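Local coordinates for protein N-acetylneuraminate epimerase (Escherichia coli, PDB 2UVK) that catalyses the interconversion of the alpha- and beta-anomers of N-acetylneuraminate (sialic acid), working as a homodimer of Kelch-repeat beta-propellers in the periplasm, at residues A49-S61 with N67-E79. Sequence-based numbering, arbitrary orientation. Where two conformers were deposited one is given.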
loop_
_atom_site.group_PDB
_atom_site.type_symbol
_atom_site.label_atom_id
_atom_site.label_comp_id
_atom_site.label_asym_id
_atom_site.label_seq_id
_atom_site.Cartn_x
_atom_site.Cartn_y
_atom_site.Cartn_z
ATOM N N ALA B 49 -13.903 15.033 -25.357
ATOM C CA ALA B 49 -13.290 15.978 -24.442
ATOM C C ALA B 49 -11.995 15.376 -23.889
ATOM O O ALA B 49 -11.939 14.183 -23.572
ATOM C CB ALA B 49 -14.254 16.318 -23.325
ATOM N N ALA B 50 -10.975 16.208 -23.801
ATOM C CA ALA B 50 -9.670 15.769 -23.305
ATOM C C ALA B 50 -9.732 15.323 -21.852
ATOM O O ALA B 50 -10.453 15.856 -21.029
ATOM C CB ALA B 50 -8.643 16.891 -23.460
ATOM N N PHE B 51 -8.921 14.318 -21.543
ATOM C CA PHE B 51 -8.760 13.861 -20.169
ATOM C C PHE B 51 -8.083 14.954 -19.348
ATOM O O PHE B 51 -7.017 15.412 -19.734
ATOM C CB PHE B 51 -7.927 12.576 -20.179
ATOM C CG PHE B 51 -7.819 11.906 -18.840
ATOM C CD1 PHE B 51 -8.895 11.249 -18.283
ATOM C CD2 PHE B 51 -6.622 11.934 -18.127
ATOM C CE1 PHE B 51 -8.772 10.630 -17.042
ATOM C CE2 PHE B 51 -6.520 11.313 -16.910
ATOM C CZ PHE B 51 -7.576 10.666 -16.380
ATOM N N PRO B 52 -8.696 15.373 -18.232
ATOM C CA PRO B 52 -8.160 16.470 -17.460
ATOM C C PRO B 52 -7.039 16.123 -16.479
ATOM O O PRO B 52 -6.487 17.025 -15.844
ATOM C CB PRO B 52 -9.387 16.942 -16.681
ATOM C CG PRO B 52 -10.155 15.775 -16.465
ATOM C CD PRO B 52 -9.997 14.956 -17.683
ATOM N N GLY B 53 -6.723 14.838 -16.330
ATOM C CA GLY B 53 -5.696 14.421 -15.344
ATOM C C GLY B 53 -4.286 14.241 -15.885
ATOM O O GLY B 53 -3.398 13.650 -15.202
ATOM N N GLY B 54 -4.040 14.747 -17.092
ATOM C CA GLY B 54 -2.788 14.573 -17.773
ATOM C C GLY B 54 -2.624 13.216 -18.416
ATOM O O GLY B 54 -3.446 12.322 -18.181
ATOM N N PRO B 55 -1.579 13.037 -19.237
ATOM C CA PRO B 55 -1.323 11.745 -19.860
ATOM C C PRO B 55 -1.143 10.639 -18.835
ATOM O O PRO B 55 -0.591 10.886 -17.776
ATOM C CB PRO B 55 -0.022 11.971 -20.607
ATOM C CG PRO B 55 -0.028 13.491 -20.901
ATOM C CD PRO B 55 -0.605 14.062 -19.682
ATOM N N ARG B 56 -1.629 9.443 -19.172
ATOM C CA ARG B 56 -1.528 8.261 -18.288
ATOM C C ARG B 56 -1.167 7.060 -19.117
ATOM O O ARG B 56 -1.867 6.764 -20.105
ATOM C CB ARG B 56 -2.851 7.934 -17.582
ATOM C CG ARG B 56 -3.458 9.047 -16.750
ATOM C CD ARG B 56 -2.624 9.500 -15.550
ATOM N NE ARG B 56 -3.241 10.617 -14.826
ATOM C CZ ARG B 56 -4.151 10.527 -13.864
ATOM N NH1 ARG B 56 -4.608 9.343 -13.467
ATOM N NH2 ARG B 56 -4.613 11.616 -13.253
ATOM N N ASP B 57 -0.096 6.360 -18.734
ATOM C CA ASP B 57 0.204 5.026 -19.267
ATOM C C ASP B 57 -0.285 3.987 -18.271
ATOM O O ASP B 57 -0.228 4.182 -17.074
ATOM C CB ASP B 57 1.710 4.831 -19.452
ATOM C CG ASP B 57 2.270 5.521 -20.664
ATOM O OD1 ASP B 57 1.538 5.972 -21.572
ATOM O OD2 ASP B 57 3.531 5.607 -20.709
ATOM N N GLN B 58 -0.826 2.890 -18.784
ATOM C CA GLN B 58 -1.237 1.805 -17.897
ATOM C C GLN B 58 -2.397 2.156 -16.951
ATOM O O GLN B 58 -2.555 1.568 -15.874
ATOM C CB GLN B 58 -0.047 1.209 -17.115
ATOM C CG GLN B 58 1.042 0.648 -18.024
ATOM C CD GLN B 58 2.099 -0.103 -17.274
ATOM O OE1 GLN B 58 1.795 -1.020 -16.527
ATOM N NE2 GLN B 58 3.346 0.306 -17.431
ATOM N N ALA B 59 -3.245 3.108 -17.355
ATOM C CA ALA B 59 -4.543 3.289 -16.698
ATOM C C ALA B 59 -5.494 2.151 -17.052
ATOM O O ALA B 59 -5.254 1.359 -17.971
ATOM C CB ALA B 59 -5.151 4.605 -17.133
ATOM N N THR B 60 -6.576 2.077 -16.301
ATOM C CA THR B 60 -7.663 1.144 -16.658
ATOM C C THR B 60 -8.964 1.934 -16.723
ATOM O O THR B 60 -9.048 3.082 -16.284
ATOM C CB THR B 60 -7.839 0.019 -15.617
ATOM O OG1 THR B 60 -8.183 0.580 -14.350
ATOM C CG2 THR B 60 -6.577 -0.844 -15.512
ATOM N N SER B 61 -10.000 1.313 -17.274
ATOM C CA SER B 61 -11.297 1.974 -17.375
ATOM C C SER B 61 -12.431 0.964 -17.358
ATOM O O SER B 61 -12.244 -0.171 -17.786
ATOM C CB SER B 61 -11.358 2.825 -18.647
ATOM O OG SER B 61 -11.113 2.046 -19.812
ATOM N N ASN B 67 -21.762 5.601 -17.501
ATOM C CA ASN B 67 -20.655 6.511 -17.381
ATOM C C ASN B 67 -19.369 5.728 -17.458
ATOM O O ASN B 67 -19.330 4.546 -17.104
ATOM C CB ASN B 67 -20.712 7.251 -16.057
ATOM C CG ASN B 67 -21.891 8.180 -15.970
ATOM O OD1 ASN B 67 -21.911 9.215 -16.627
ATOM N ND2 ASN B 67 -22.865 7.825 -15.143
ATOM N N LEU B 68 -18.346 6.415 -17.941
ATOM C CA LEU B 68 -17.005 5.841 -18.120
ATOM C C LEU B 68 -16.111 6.295 -16.968
ATOM O O LEU B 68 -15.952 7.493 -16.727
ATOM C CB LEU B 68 -16.439 6.292 -19.460
ATOM C CG LEU B 68 -14.961 6.017 -19.748
ATOM C CD1 LEU B 68 -14.758 4.527 -19.859
ATOM C CD2 LEU B 68 -14.535 6.747 -21.014
ATOM N N TYR B 69 -15.522 5.322 -16.277
ATOM C CA TYR B 69 -14.586 5.580 -15.162
ATOM C C TYR B 69 -13.173 5.206 -15.581
ATOM O O TYR B 69 -12.984 4.167 -16.168
ATOM C CB TYR B 69 -14.983 4.771 -13.926
ATOM C CG TYR B 69 -16.337 5.194 -13.415
ATOM C CD1 TYR B 69 -16.464 6.185 -12.477
ATOM C CD2 TYR B 69 -17.500 4.642 -13.943
ATOM C CE1 TYR B 69 -17.737 6.651 -12.051
ATOM C CE2 TYR B 69 -18.762 5.075 -13.511
ATOM C CZ TYR B 69 -18.877 6.065 -12.561
ATOM O OH TYR B 69 -20.144 6.501 -12.135
ATOM N N VAL B 70 -12.208 6.068 -15.258
ATOM C CA VAL B 70 -10.778 5.825 -15.535
ATOM C C VAL B 70 -10.032 5.822 -14.198
ATOM O O VAL B 70 -10.232 6.708 -13.370
ATOM C CB VAL B 70 -10.177 6.882 -16.492
ATOM C CG1 VAL B 70 -8.673 6.674 -16.659
ATOM C CG2 VAL B 70 -10.882 6.821 -17.854
ATOM N N PHE B 71 -9.204 4.796 -14.015
ATOM C CA PHE B 71 -8.494 4.534 -12.764
ATOM C C PHE B 71 -6.964 4.611 -12.960
ATOM O O PHE B 71 -6.371 3.867 -13.738
ATOM C CB PHE B 71 -8.848 3.131 -12.259
ATOM C CG PHE B 71 -10.309 2.958 -12.039
ATOM C CD1 PHE B 71 -10.887 3.246 -10.821
ATOM C CD2 PHE B 71 -11.091 2.467 -13.079
ATOM C CE1 PHE B 71 -12.275 3.093 -10.637
ATOM C CE2 PHE B 71 -12.480 2.302 -12.904
ATOM C CZ PHE B 71 -13.047 2.601 -11.687
ATOM N N GLY B 72 -6.330 5.497 -12.200
ATOM C CA GLY B 72 -4.886 5.501 -12.068
ATOM C C GLY B 72 -4.079 5.718 -13.321
ATOM O O GLY B 72 -4.412 6.567 -14.166
ATOM N N GLY B 73 -2.994 4.946 -13.425
ATOM C CA GLY B 73 -2.000 5.060 -14.479
ATOM C C GLY B 73 -0.739 5.772 -14.015
ATOM O O GLY B 73 -0.627 6.223 -12.885
ATOM N N ILE B 74 0.186 5.841 -14.936
ATOM C CA ILE B 74 1.493 6.453 -14.709
ATOM C C ILE B 74 1.561 7.779 -15.487
ATOM O O ILE B 74 1.297 7.826 -16.676
ATOM C CB ILE B 74 2.598 5.572 -15.265
ATOM C CG1 ILE B 74 2.655 4.220 -14.528
ATOM C CG2 ILE B 74 3.967 6.274 -15.112
ATOM C CD1 ILE B 74 3.441 3.183 -15.298
ATOM N N GLY B 75 2.025 8.817 -14.811
ATOM C CA GLY B 75 2.228 10.102 -15.473
ATOM C C GLY B 75 2.979 11.034 -14.580
ATOM O O GLY B 75 3.568 10.597 -13.622
ATOM N N LYS B 76 2.896 12.318 -14.851
ATOM C CA LYS B 76 3.708 13.299 -14.152
ATOM C C LYS B 76 2.981 13.935 -12.984
ATOM O O LYS B 76 1.792 14.373 -13.116
ATOM C CB LYS B 76 4.229 14.369 -15.136
ATOM C CG LYS B 76 5.062 13.826 -16.274
ATOM C CD LYS B 76 6.275 13.025 -15.800
ATOM C CE LYS B 76 7.308 12.810 -16.873
ATOM N NZ LYS B 76 8.546 12.271 -16.266
ATOM N N ASN B 77 3.676 14.036 -11.850
ATOM C CA ASN B 77 3.178 14.787 -10.714
ATOM C C ASN B 77 3.431 16.304 -10.936
ATOM O O ASN B 77 3.946 16.717 -11.982
ATOM C CB ASN B 77 3.737 14.299 -9.360
ATOM C CG ASN B 77 5.237 14.484 -9.221
ATOM O OD1 ASN B 77 5.851 15.244 -9.953
ATOM N ND2 ASN B 77 5.841 13.764 -8.270
ATOM N N SER B 78 3.054 17.099 -9.945
ATOM C CA SER B 78 3.173 18.565 -10.049
ATOM C C SER B 78 4.621 19.039 -10.105
ATOM O O SER B 78 4.892 20.167 -10.508
ATOM C CB SER B 78 2.453 19.218 -8.881
ATOM O OG SER B 78 3.103 18.945 -7.651
ATOM N N GLU B 79 5.547 18.193 -9.673
ATOM C CA GLU B 79 6.971 18.459 -9.763
ATOM C C GLU B 79 7.605 17.978 -11.061
ATOM O O GLU B 79 8.798 18.144 -11.277
ATOM C CB GLU B 79 7.689 17.845 -8.554
ATOM C CG GLU B 79 7.282 18.436 -7.224
ATOM C CD GLU B 79 7.858 19.832 -6.982
ATOM O OE1 GLU B 79 8.935 20.145 -7.533
ATOM O OE2 GLU B 79 7.228 20.580 -6.214
HETATM O O HOH W 1 1.175 12.885 -17.039
#
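Gly53 O is gripped side-on by NE and NH2 of Arg56, which reach it from the same face of its carbonyl, each at 3.1 Å, while Arg56 NH1 donates across the contact to Gly72 O at 2.9 Å. Both acceptors lie close to the guanidinium plane, although NH1 stands above the carbonyl plane of Gly72. A bend at chi2 (-63°) folds the arginine chain back toward Gly53, and Phe51 CE2 sits over the centre of one guanidinium face. NH2 also forms a salt bridge with Asp87, so the group is fixed in both position and rotation. Asp57 and Ile74 make an isolated antiparallel bridge, with Ile74 N to Asp57 O at 2.7 Å. Next to it, Gly73 has backbone angles (phi 102°) that by themselves call for glycine, and its CA lies 3.3 Å from Asp57 O. Gly72 and Gly73 form the double glycine characteristic of Kelch repeats, associated with strand 67-71; that strand pairs with 60-64 in the hairpin that begins a four-stranded propeller blade. Thr60 and Phe71 form a hydrogen-bonded pair there, with Phe71 N to Thr60 O at 2.8 Å. On their side of the sheet Thr60 OG1, hydrogen-bonded to Thr114 OG1, packs 3.4 Å from Phe71 CB. Val70 CG1 packs on the other side against Phe51 CE1 and Ala59 CB. Farther out, a water accepts from Lys76 N and donates to Pro55 O.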